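Local structure of leucine aminopeptidase 2 (Saccharomyces cerevisiae, 2XQ0) at residues L214-A217 with S223-Y226; T517-G522 with M563-I568; L371-N376 with D382-T387; K419-K424 with L432-E437. The protein cleaves di- and tripeptides as a zinc-dependent aminopeptidase of the M1 family and, in vitro, also hydrolyses epoxides at a low rate. All blocks are in the same frame, centred on the assembly; numbering follows the deposited sequence.

Interaction 1: L214-A217 with S223-Y226; sequences LSSA and STVY
Tyr226 holds CG beside its own backbone N and anti to the carbonyl carbon (chi1 -68°), a setting that lays the phenol ring across the neighbouring strand and over Ser216. Ser216 lies over one face of the ring: Ser216 CB is 3.8 Å from the centroid of the Tyr226 ring and 30° off its normal, a CH-pi contact in which the methylene does the touching. Beside it, the methyl of Thr224, turned anti to the backbone N, brings CG2 to 3.7 Å from Ser216 CB. The backbones explain this closeness. Ser216 and Tyr226 form a non-hydrogen-bonded antiparallel pair, whereas Ala217 and Val225 form the adjoining hydrogen-bonded one, with Ala217 N giving to Val225 O at 3.0 Å and Val225 N to Ala217 O at 2.8 Å. The second bond is nearly straight, 165° at the hydrogen. On the face away from the tyrosine, Ala217 CB sits 4.3 Å from Val225 CG1, and Leu232 of helix 229-239 also packs on Ala217. These strands make the beta hairpin 215-220/223-227, joined to the rest of a mixed sheet through strand 264-266, whose Leu265 touches the Tyr226 side chain. An alanine in place of Tyr226 would probably leave the Ser216 methylene without its aromatic cover and take from Leu265 one of its packing partners. Across the two segments the pairing is held by two main-chain hydrogen bonds and does not depend on a polar side chain, while the side chains add apolar and CH-pi contact to one face each.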
loop_
_atom_site.group_PDB
_atom_site.type_symbol
_atom_site.label_atom_id
_atom_site.label_comp_id
_atom_site.label_asym_id
_atom_site.label_seq_id
_atom_site.Cartn_x
_atom_site.Cartn_y
_atom_site.Cartn_z
ATOM N N LEU A 214 -23.516 -0.545 -0.967
ATOM C CA LEU A 214 -22.758 -0.756 0.255
ATOM C C LEU A 214 -23.684 -0.814 1.454
ATOM O O LEU A 214 -24.577 0.024 1.614
ATOM C CB LEU A 214 -21.777 0.396 0.448
ATOM C CG LEU A 214 -20.663 0.541 -0.591
ATOM C CD1 LEU A 214 -19.800 1.752 -0.283
ATOM C CD2 LEU A 214 -19.818 -0.724 -0.608
ATOM N N SER A 215 -23.463 -1.802 2.301
ATOM C CA SER A 215 -24.079 -1.819 3.612
ATOM C C SER A 215 -22.942 -1.791 4.614
ATOM O O SER A 215 -21.772 -1.788 4.225
ATOM C CB SER A 215 -24.986 -3.045 3.783
ATOM O OG SER A 215 -24.466 -4.190 3.140
ATOM N N SER A 216 -23.279 -1.731 5.895
ATOM C CA SER A 216 -22.285 -1.585 6.935
ATOM C C SER A 216 -22.692 -2.320 8.214
ATOM O O SER A 216 -23.878 -2.599 8.437
ATOM C CB SER A 216 -22.072 -0.109 7.240
ATOM O OG SER A 216 -23.211 0.406 7.888
ATOM N N ALA A 217 -21.697 -2.614 9.048
ATOM C CA ALA A 217 -21.892 -3.360 10.298
ATOM C C ALA A 217 -20.797 -2.986 11.292
ATOM O O ALA A 217 -19.646 -2.788 10.914
ATOM C CB ALA A 217 -21.866 -4.853 10.034
ATOM N N SER A 223 -15.563 1.569 15.235
ATOM C CA SER A 223 -15.224 0.986 13.942
ATOM C C SER A 223 -16.407 0.334 13.243
ATOM O O SER A 223 -17.167 -0.403 13.840
ATOM C CB SER A 223 -14.101 -0.035 14.102
ATOM O OG SER A 223 -12.917 0.593 14.557
ATOM N N THR A 224 -16.530 0.592 11.954
ATOM C CA THR A 224 -17.600 0.004 11.176
ATOM C C THR A 224 -16.986 -0.565 9.923
ATOM O O THR A 224 -16.062 0.015 9.375
ATOM C CB THR A 224 -18.598 1.087 10.779
ATOM O OG1 THR A 224 -19.060 1.764 11.963
ATOM C CG2 THR A 224 -19.767 0.498 10.015
ATOM N N VAL A 225 -17.483 -1.697 9.455
ATOM C CA VAL A 225 -17.043 -2.181 8.150
ATOM C C VAL A 225 -18.113 -1.936 7.078
ATOM O O VAL A 225 -19.311 -2.058 7.352
ATOM C CB VAL A 225 -16.626 -3.671 8.194
ATOM C CG1 VAL A 225 -17.812 -4.567 8.588
ATOM C CG2 VAL A 225 -16.055 -4.106 6.835
ATOM N N TYR A 226 -17.668 -1.571 5.873
ATOM C CA TYR A 226 -18.538 -1.321 4.725
ATOM C C TYR A 226 -18.191 -2.324 3.635
ATOM O O TYR A 226 -17.027 -2.604 3.419
ATOM C CB TYR A 226 -18.342 0.102 4.197
ATOM C CG TYR A 226 -18.830 1.163 5.139
ATOM C CD1 TYR A 226 -20.114 1.672 5.023
ATOM C CD2 TYR A 226 -18.007 1.663 6.154
ATOM C CE1 TYR A 226 -20.581 2.640 5.892
ATOM C CE2 TYR A 226 -18.468 2.640 7.027
ATOM C CZ TYR A 226 -19.759 3.120 6.887
ATOM O OH TYR A 226 -20.247 4.086 7.742
#

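Interaction 2: T517-G522 with M563-I568; sequences TLTQNG and MFKFQI
Thr519 turns its methyl onto the base of Phe566: CG2 comes within 4.0 Å of Phe566 CA and lies at the edge of the phenyl ring, near its plane. This follows from a chi1 of 68° that puts OG1 between the backbone N and the carbonyl carbon and leaves CG2 beside the N. The hydroxyl has its polar partner within its own helix, the carbonyl O of Glu516. Lys565, fully extended, crosses the threonine at about a right angle, but its NZ remains 4.2 Å from Thr519 OG1; a long, weak ion pair joins this amine to Glu516. From the residue just before, Leu518 CB approaches Phe566 CD1 at 4.2 Å, coming in obliquely to the ring. Helix 508-519 stops just here in a Schellman motif: Asn521 takes a positive phi, and Gly522 N bonds back to Thr517 O at 2.8 Å, while the bond from Asn521 N to Leu518 O is weak. A side chain at Gly522 would run into the preceding carbonyl O at its backbone angles. The contact sets the last turn of one helix of the all-helical C-terminal domain against the flank of helix 557-569. Trp533 ties the two together from outside, meeting the Phe566 ring edge-to-face and giving its NE1 hydrogen to Leu518 O, and Leu543 and Leu544 of helix 537-546 pack against Leu518 and Phe566 respectively.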
loop_
_atom_site.group_PDB
_atom_site.type_symbol
_atom_site.label_atom_id
_atom_site.label_comp_id
_atom_site.label_asym_id
_atom_site.label_seq_id
_atom_site.Cartn_x
_atom_site.Cartn_y
_atom_site.Cartn_z
ATOM N N THR A 517 9.584 -21.808 0.596
ATOM C CA THR A 517 10.852 -22.535 0.771
ATOM C C THR A 517 10.964 -23.765 -0.143
ATOM O O THR A 517 12.029 -24.055 -0.673
ATOM C CB THR A 517 11.078 -22.934 2.260
ATOM O OG1 THR A 517 10.967 -21.772 3.099
ATOM C CG2 THR A 517 12.454 -23.577 2.465
ATOM N N LEU A 518 9.859 -24.477 -0.344
ATOM C CA LEU A 518 9.845 -25.631 -1.239
ATOM C C LEU A 518 10.176 -25.285 -2.690
ATOM O O LEU A 518 10.891 -26.031 -3.362
ATOM C CB LEU A 518 8.490 -26.333 -1.200
ATOM C CG LEU A 518 8.180 -27.124 0.063
ATOM C CD1 LEU A 518 6.743 -27.618 0.010
ATOM C CD2 LEU A 518 9.161 -28.284 0.231
ATOM N N THR A 519 9.629 -24.179 -3.192
ATOM C CA THR A 519 9.945 -23.750 -4.554
ATOM C C THR A 519 11.374 -23.200 -4.623
ATOM O O THR A 519 12.001 -23.200 -5.681
ATOM C CB THR A 519 8.938 -22.710 -5.093
ATOM O OG1 THR A 519 9.079 -21.482 -4.370
ATOM C CG2 THR A 519 7.499 -23.229 -4.960
ATOM N N GLN A 520 11.882 -22.738 -3.482
ATOM C CA GLN A 520 13.301 -22.439 -3.329
ATOM C C GLN A 520 14.068 -23.751 -3.147
ATOM O O GLN A 520 15.284 -23.756 -2.930
ATOM C CB GLN A 520 13.521 -21.551 -2.109
ATOM C CG GLN A 520 12.792 -20.226 -2.167
ATOM C CD GLN A 520 13.611 -19.158 -2.849
ATOM O OE1 GLN A 520 14.839 -19.173 -2.783
ATOM N NE2 GLN A 520 12.936 -18.219 -3.506
ATOM N N ASN A 521 13.338 -24.860 -3.232
ATOM C CA ASN A 521 13.889 -26.196 -3.009
ATOM C C ASN A 521 14.728 -26.327 -1.739
ATOM O O ASN A 521 15.829 -26.871 -1.770
ATOM C CB ASN A 521 14.673 -26.675 -4.232
ATOM C CG ASN A 521 13.779 -26.926 -5.429
ATOM O OD1 ASN A 521 12.664 -27.426 -5.291
ATOM N ND2 ASN A 521 14.262 -26.573 -6.612
ATOM N N GLY A 522 14.199 -25.829 -0.625
ATOM C CA GLY A 522 14.864 -25.976 0.660
ATOM C C GLY A 522 15.639 -24.748 1.107
ATOM O O GLY A 522 15.961 -23.879 0.301
ATOM N N MET A 563 0.051 -22.596 -2.996
ATOM C CA MET A 563 -0.321 -23.940 -3.439
ATOM C C MET A 563 -0.300 -24.014 -4.953
ATOM O O MET A 563 0.259 -24.933 -5.531
ATOM C CB MET A 563 -1.719 -24.327 -2.943
ATOM C CG MET A 563 -2.273 -25.579 -3.625
ATOM S SD MET A 563 -4.049 -25.812 -3.441
ATOM C CE MET A 563 -4.683 -24.399 -4.331
ATOM N N PHE A 564 -0.919 -23.037 -5.601
ATOM C CA PHE A 564 -0.893 -23.003 -7.059
ATOM C C PHE A 564 0.538 -22.916 -7.588
ATOM O O PHE A 564 0.908 -23.639 -8.519
ATOM C CB PHE A 564 -1.752 -21.861 -7.588
ATOM C CG PHE A 564 -3.202 -22.212 -7.717
ATOM C CD1 PHE A 564 -3.601 -23.256 -8.536
ATOM C CD2 PHE A 564 -4.168 -21.498 -7.039
ATOM C CE1 PHE A 564 -4.937 -23.583 -8.667
ATOM C CE2 PHE A 564 -5.513 -21.820 -7.174
ATOM C CZ PHE A 564 -5.894 -22.858 -7.983
ATOM N N LYS A 565 1.345 -22.056 -6.969
ATOM C CA LYS A 565 2.725 -21.865 -7.398
ATOM C C LYS A 565 3.557 -23.137 -7.208
ATOM O O LYS A 565 4.331 -23.525 -8.090
ATOM C CB LYS A 565 3.357 -20.686 -6.658
ATOM C CG LYS A 565 4.764 -20.346 -7.114
ATOM C CD LYS A 565 5.379 -19.305 -6.194
ATOM C CE LYS A 565 6.731 -18.853 -6.690
ATOM N NZ LYS A 565 7.406 -17.930 -5.733
ATOM N N PHE A 566 3.402 -23.803 -6.069
ATOM C CA PHE A 566 4.097 -25.077 -5.900
ATOM C C PHE A 566 3.672 -26.046 -6.990
ATOM O O PHE A 566 4.499 -26.772 -7.542
ATOM C CB PHE A 566 3.829 -25.716 -4.551
ATOM C CG PHE A 566 4.407 -27.100 -4.426
ATOM C CD1 PHE A 566 5.778 -27.279 -4.264
ATOM C CD2 PHE A 566 3.588 -28.218 -4.483
ATOM C CE1 PHE A 566 6.321 -28.557 -4.144
ATOM C CE2 PHE A 566 4.125 -29.501 -4.365
ATOM C CZ PHE A 566 5.493 -29.667 -4.197
ATOM N N GLN A 567 2.374 -26.056 -7.289
ATOM C CA GLN A 567 1.834 -26.930 -8.316
ATOM C C GLN A 567 2.488 -26.643 -9.661
ATOM O O GLN A 567 2.761 -27.567 -10.434
ATOM C CB GLN A 567 0.312 -26.789 -8.406
ATOM C CG GLN A 567 -0.435 -27.551 -7.319
ATOM C CD GLN A 567 -1.931 -27.311 -7.358
ATOM O OE1 GLN A 567 -2.435 -26.602 -8.228
ATOM N NE2 GLN A 567 -2.649 -27.898 -6.409
ATOM N N ILE A 568 2.752 -25.367 -9.928
ATOM C CA ILE A 568 3.373 -24.959 -11.189
ATOM C C ILE A 568 4.855 -25.340 -11.224
ATOM O O ILE A 568 5.338 -25.905 -12.203
ATOM C CB ILE A 568 3.226 -23.440 -11.436
ATOM C CG1 ILE A 568 1.747 -23.056 -11.564
ATOM C CG2 ILE A 568 3.998 -23.022 -12.677
ATOM C CD1 ILE A 568 0.985 -23.887 -12.574
#

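Interaction 3: L371-N376 with D382-T387; sequences LVQNLN and DDAFST
Gln373 and Leu375 bring their side chains down onto the methyl of Ala384 from one extended strip of chain, two residues apart. Both direct CB toward the 382-387 segment, and both hold CG anti to the carbonyl carbon. Beyond that point they diverge. The leucine has CD1 anti to CA (chi2 -178°), so the other branch faces the alanine: Leu375 CD2 lies 3.8 Å from Ala384 CB. The glutamine instead bends at chi2 (-68°), which folds its chain back and brings its aliphatic part alongside, with CG 4.1 Å from Ala384 CB. Ala384 answers with CB pointing toward both, so that its small methyl sits where the two side chains converge. The alanine ends a short 3-10 turn, which Phe385 N closes by bonding to Asp382 O at 2.8 Å. Next to it, Phe385 directs CB away from the 371-376 segment, touches the bound bestatin and meets the ring of Phe320. The side chain of Ala384 itself is about 10 Å from that of Tyr390, the proton donor, and about 11 Å from that of the zinc ligand Glu324. Further on, Ser386 OG caps the backbone N of Val388, at the start of helix 388-403, which carries Tyr390. No hydrogen bond spans the two segments: this buried contact is van der Waals contact with a methyl, from a leucine branch and from the glutamine's methylene and amide end, while hydrogen bonds to surrounding residues, such as Leu375 N to Asn318 OD1 and that serine cap, probably help to position each half.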
loop_
_atom_site.group_PDB
_atom_site.type_symbol
_atom_site.label_atom_id
_atom_site.label_comp_id
_atom_site.label_asym_id
_atom_site.label_seq_id
_atom_site.Cartn_x
_atom_site.Cartn_y
_atom_site.Cartn_z
ATOM N N LEU A 371 17.784 3.950 -0.169
ATOM C CA LEU A 371 16.652 4.255 0.698
ATOM C C LEU A 371 16.011 5.601 0.352
ATOM O O LEU A 371 14.806 5.680 0.218
ATOM C CB LEU A 371 17.059 4.218 2.166
ATOM C CG LEU A 371 15.912 4.384 3.162
ATOM C CD1 LEU A 371 14.844 3.341 2.903
ATOM C CD2 LEU A 371 16.440 4.265 4.588
ATOM N N VAL A 372 16.828 6.648 0.219
ATOM C CA VAL A 372 16.357 7.962 -0.209
ATOM C C VAL A 372 16.472 7.985 -1.715
ATOM O O VAL A 372 17.498 7.576 -2.267
ATOM C CB VAL A 372 17.247 9.088 0.369
ATOM C CG1 VAL A 372 16.933 10.431 -0.289
ATOM C CG2 VAL A 372 17.094 9.163 1.897
ATOM N N GLN A 373 15.425 8.464 -2.379
ATOM C CA GLN A 373 15.376 8.459 -3.836
ATOM C C GLN A 373 15.647 9.841 -4.418
ATOM O O GLN A 373 15.628 10.845 -3.698
ATOM C CB GLN A 373 14.014 7.921 -4.302
ATOM C CG GLN A 373 13.891 6.433 -4.146
ATOM C CD GLN A 373 14.816 5.685 -5.084
ATOM O OE1 GLN A 373 15.741 4.980 -4.660
ATOM N NE2 GLN A 373 14.577 5.842 -6.367
ATOM N N ASN A 374 15.903 9.888 -5.720
ATOM C CA ASN A 374 16.246 11.136 -6.401
ATOM C C ASN A 374 15.447 11.186 -7.681
ATOM O O ASN A 374 15.964 10.922 -8.759
ATOM C CB ASN A 374 17.757 11.199 -6.688
ATOM C CG ASN A 374 18.183 12.477 -7.438
ATOM O OD1 ASN A 374 17.477 13.485 -7.462
ATOM N ND2 ASN A 374 19.368 12.429 -8.036
ATOM N N LEU A 375 14.163 11.487 -7.547
ATOM C CA LEU A 375 13.283 11.533 -8.688
ATOM C C LEU A 375 13.481 12.906 -9.306
ATOM O O LEU A 375 13.730 13.886 -8.612
ATOM C CB LEU A 375 11.823 11.373 -8.256
ATOM C CG LEU A 375 11.362 10.092 -7.554
ATOM C CD1 LEU A 375 9.872 10.166 -7.270
ATOM C CD2 LEU A 375 11.667 8.855 -8.381
ATOM N N ASN A 376 13.392 12.997 -10.610
ATOM C CA ASN A 376 13.445 14.327 -11.189
ATOM C C ASN A 376 12.010 14.677 -11.515
ATOM O O ASN A 376 11.097 14.057 -10.980
ATOM C CB ASN A 376 14.324 14.339 -12.432
ATOM C CG ASN A 376 15.661 13.643 -12.214
ATOM O OD1 ASN A 376 15.986 12.665 -12.900
ATOM N ND2 ASN A 376 16.441 14.139 -11.253
ATOM N N ASP A 382 6.000 6.116 -9.390
ATOM C CA ASP A 382 5.760 4.673 -9.389
ATOM C C ASP A 382 7.073 3.918 -9.533
ATOM O O ASP A 382 7.326 2.950 -8.823
ATOM C CB ASP A 382 4.841 4.269 -10.549
ATOM C CG ASP A 382 3.360 4.391 -10.214
ATOM O OD1 ASP A 382 3.004 4.338 -9.017
ATOM O OD2 ASP A 382 2.547 4.523 -11.159
ATOM N N ASP A 383 7.906 4.369 -10.464
ATOM C CA ASP A 383 9.135 3.662 -10.807
ATOM C C ASP A 383 10.059 3.462 -9.613
ATOM O O ASP A 383 11.007 2.683 -9.682
ATOM C CB ASP A 383 9.888 4.386 -11.934
ATOM C CG ASP A 383 9.206 4.235 -13.283
ATOM O OD1 ASP A 383 8.108 3.633 -13.348
ATOM O OD2 ASP A 383 9.775 4.723 -14.284
ATOM N N ALA A 384 9.778 4.159 -8.519
ATOM C CA ALA A 384 10.625 4.094 -7.336
ATOM C C ALA A 384 9.974 3.306 -6.217
ATOM O O ALA A 384 10.572 3.108 -5.166
ATOM C CB ALA A 384 10.949 5.484 -6.850
ATOM N N PHE A 385 8.736 2.874 -6.425
ATOM C CA PHE A 385 8.081 2.065 -5.412
ATOM C C PHE A 385 8.523 0.615 -5.575
ATOM O O PHE A 385 8.493 0.035 -6.667
ATOM C CB PHE A 385 6.556 2.232 -5.435
ATOM C CG PHE A 385 6.109 3.656 -5.218
ATOM C CD1 PHE A 385 6.790 4.481 -4.332
ATOM C CD2 PHE A 385 5.026 4.175 -5.903
ATOM C CE1 PHE A 385 6.394 5.792 -4.132
ATOM C CE2 PHE A 385 4.628 5.489 -5.704
ATOM C CZ PHE A 385 5.308 6.293 -4.818
ATOM N N SER A 386 9.001 0.064 -4.476
ATOM C CA SER A 386 9.463 -1.301 -4.437
ATOM C C SER A 386 9.386 -1.662 -2.982
ATOM O O SER A 386 8.849 -0.909 -2.177
ATOM C CB SER A 386 10.917 -1.385 -4.892
ATOM O OG SER A 386 11.775 -0.769 -3.938
ATOM N N THR A 387 9.971 -2.794 -2.634
ATOM C CA THR A 387 10.041 -3.200 -1.244
ATOM C C THR A 387 11.070 -2.399 -0.433
ATOM O O THR A 387 11.031 -2.396 0.797
ATOM C CB THR A 387 10.356 -4.686 -1.161
ATOM O OG1 THR A 387 9.414 -5.407 -1.977
ATOM C CG2 THR A 387 10.275 -5.155 0.274
#

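Interaction 4: K419-K424 with L432-E437; sequences KKFAKK and LDTLYE
Lys420 and Thr434 reach toward each other tip to tip, and the lysine gives a hydrogen bond from NZ to Thr434 OG1 at 2.7 Å. The same amine also makes a weaker bond, part of a salt bridge, to Glu437 OE1 at 3.4 Å, the glutamate side chain crossing it at about a right angle. To span the gap the lysine is extended throughout, with CG anti to the backbone N (chi1 178°). Thr434 OG1 is itself engaged twice: it accepts from Lys420 NZ and gives its own hydrogen to the carbonyl O of Gln430, one turn back in its helix. A third neighbour of this hydroxyl is aromatic, for Phe421 CE2 stands 3.3 Å from Thr434 OG1, which lies in the ring plane at the edge. Lys420 CG lies over one face of that ring, 3.9 Å above the plane and offset toward the rim, while farther along Lys420 CD packs 3.9 Å from Thr434 CG2. An alanine at Lys420 would remove this arm and is likely to leave Thr434 OG1 without its lysine donor, Glu437 without this counter-charge, and the face of Phe421 without the methylenes beyond CB. Phe413 and His416 of helix 407-420 also touch Thr434, so the buried threonine is packed from the same helix that supplies the lysine. The chain leaves that helix at Phe421 in a type II beta turn, closed by Lys424 N to Phe421 O at 2.9 Å. The arrangement joins two consecutive helices, 407-420 and 428-438, within the M1 peptidase catalytic domain, away from its zinc site.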
loop_
_atom_site.group_PDB
_atom_site.type_symbol
_atom_site.label_atom_id
_atom_site.label_comp_id
_atom_site.label_asym_id
_atom_site.label_seq_id
_atom_site.Cartn_x
_atom_site.Cartn_y
_atom_site.Cartn_z
ATOM N N LYS A 419 4.564 13.709 17.593
ATOM C CA LYS A 419 3.988 14.946 18.119
ATOM C C LYS A 419 4.557 16.187 17.424
ATOM O O LYS A 419 3.816 17.106 17.085
ATOM C CB LYS A 419 4.192 15.054 19.636
ATOM C CG LYS A 419 3.024 14.516 20.458
ATOM C CD LYS A 419 1.725 15.243 20.120
ATOM C CE LYS A 419 0.522 14.601 20.792
ATOM N NZ LYS A 419 -0.730 15.320 20.436
ATOM N N LYS A 420 5.871 16.215 17.224
ATOM C CA LYS A 420 6.535 17.371 16.625
ATOM C C LYS A 420 5.986 17.665 15.231
ATOM O O LYS A 420 5.686 18.810 14.882
ATOM C CB LYS A 420 8.050 17.128 16.550
ATOM C CG LYS A 420 8.844 18.238 15.898
ATOM C CD LYS A 420 10.341 17.937 15.922
ATOM C CE LYS A 420 11.153 19.091 15.340
ATOM N NZ LYS A 420 12.556 18.699 15.006
ATOM N N PHE A 421 5.835 16.616 14.437
ATOM C CA PHE A 421 5.447 16.780 13.045
ATOM C C PHE A 421 3.973 16.532 12.790
ATOM O O PHE A 421 3.546 16.465 11.639
ATOM C CB PHE A 421 6.328 15.910 12.137
ATOM C CG PHE A 421 7.764 16.347 12.118
ATOM C CD1 PHE A 421 8.144 17.478 11.408
ATOM C CD2 PHE A 421 8.717 15.673 12.860
ATOM C CE1 PHE A 421 9.457 17.908 11.411
ATOM C CE2 PHE A 421 10.042 16.096 12.871
ATOM C CZ PHE A 421 10.412 17.212 12.146
ATOM N N ALA A 422 3.184 16.417 13.853
ATOM C CA ALA A 422 1.757 16.164 13.655
ATOM C C ALA A 422 1.160 17.220 12.731
ATOM O O ALA A 422 1.345 18.420 12.942
ATOM C CB ALA A 422 0.999 16.115 14.987
ATOM N N LYS A 423 0.466 16.764 11.695
ATOM C CA LYS A 423 -0.236 17.653 10.771
ATOM C C LYS A 423 0.674 18.401 9.818
ATOM O O LYS A 423 0.243 19.351 9.157
ATOM C CB LYS A 423 -1.149 18.617 11.533
ATOM C CG LYS A 423 -2.249 17.900 12.315
ATOM C CD LYS A 423 -3.074 18.857 13.167
ATOM C CE LYS A 423 -4.124 18.094 13.965
ATOM N NZ LYS A 423 -5.147 18.998 14.576
ATOM N N LYS A 424 1.923 17.947 9.716
ATOM C CA LYS A 424 2.912 18.602 8.877
ATOM C C LYS A 424 3.562 17.574 7.964
ATOM O O LYS A 424 3.251 16.378 8.031
ATOM C CB LYS A 424 3.972 19.299 9.737
ATOM C CG LYS A 424 3.410 20.395 10.655
ATOM C CD LYS A 424 4.465 20.894 11.617
ATOM C CE LYS A 424 3.927 22.019 12.476
ATOM N NZ LYS A 424 5.023 22.807 13.115
ATOM N N LEU A 432 16.357 13.351 10.823
ATOM C CA LEU A 432 17.671 13.202 11.471
ATOM C C LEU A 432 17.965 14.278 12.512
ATOM O O LEU A 432 18.455 13.964 13.582
ATOM C CB LEU A 432 18.804 13.152 10.442
ATOM C CG LEU A 432 18.711 11.961 9.477
ATOM C CD1 LEU A 432 19.671 12.125 8.315
ATOM C CD2 LEU A 432 18.959 10.650 10.192
ATOM N N ASP A 433 17.681 15.543 12.194
ATOM C CA ASP A 433 17.805 16.619 13.179
ATOM C C ASP A 433 17.039 16.286 14.455
ATOM O O ASP A 433 17.515 16.524 15.552
ATOM C CB ASP A 433 17.235 17.932 12.637
ATOM C CG ASP A 433 17.950 18.418 11.405
ATOM O OD1 ASP A 433 19.104 18.019 11.200
ATOM O OD2 ASP A 433 17.357 19.214 10.651
ATOM N N THR A 434 15.817 15.799 14.302
ATOM C CA THR A 434 14.975 15.510 15.453
ATOM C C THR A 434 15.574 14.386 16.292
ATOM O O THR A 434 15.554 14.424 17.532
ATOM C CB THR A 434 13.565 15.108 15.008
ATOM O OG1 THR A 434 12.998 16.172 14.225
ATOM C CG2 THR A 434 12.692 14.828 16.235
ATOM N N LEU A 435 16.099 13.376 15.607
ATOM C CA LEU A 435 16.707 12.253 16.285
ATOM C C LEU A 435 17.873 12.788 17.103
ATOM O O LEU A 435 18.009 12.469 18.285
ATOM C CB LEU A 435 17.139 11.184 15.268
ATOM C CG LEU A 435 17.725 9.850 15.748
ATOM C CD1 LEU A 435 16.702 9.009 16.517
ATOM C CD2 LEU A 435 18.255 9.075 14.563
ATOM N N TYR A 436 18.698 13.633 16.488
ATOM C CA TYR A 436 19.869 14.173 17.184
ATOM C C TYR A 436 19.505 15.125 18.331
ATOM O O TYR A 436 20.114 15.073 19.387
ATOM C CB TYR A 436 20.850 14.838 16.213
ATOM C CG TYR A 436 21.869 13.891 15.611
ATOM C CD1 TYR A 436 21.539 13.061 14.544
ATOM C CD2 TYR A 436 23.166 13.832 16.110
ATOM C CE1 TYR A 436 22.478 12.201 13.991
ATOM C CE2 TYR A 436 24.108 12.972 15.571
ATOM C CZ TYR A 436 23.761 12.161 14.516
ATOM O OH TYR A 436 24.703 11.319 13.976
ATOM N N GLU A 437 18.504 15.977 18.137
ATOM C CA GLU A 437 18.089 16.866 19.220
ATOM C C GLU A 437 17.544 16.070 20.415
ATOM O O GLU A 437 17.701 16.479 21.570
ATOM C CB GLU A 437 17.045 17.876 18.737
ATOM C CG GLU A 437 17.514 18.783 17.614
ATOM C CD GLU A 437 16.355 19.379 16.825
ATOM O OE1 GLU A 437 15.192 18.969 17.056
ATOM O OE2 GLU A 437 16.610 20.253 15.966
#

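How the interactions relate
No two of these contacts touch or share a helix or strand. Interactions 2 and 3 are buried and have no hydrogen bond across their segments; both rest on van der Waals contact, largely of apolar groups, between two helices in one case and two loop segments in the other. Interactions 1 and 4 are only partly buried and do carry polar bonds, main-chain pairs in the hairpin but side-chain bonds with a salt bridge between the helices. Interactions 3 and 4 belong to the same peptidase domain, their centres 23 Å apart, and both pack on Leu455, through Leu371 and Leu432. Of the four, interaction 3 lies near the catalytic centre.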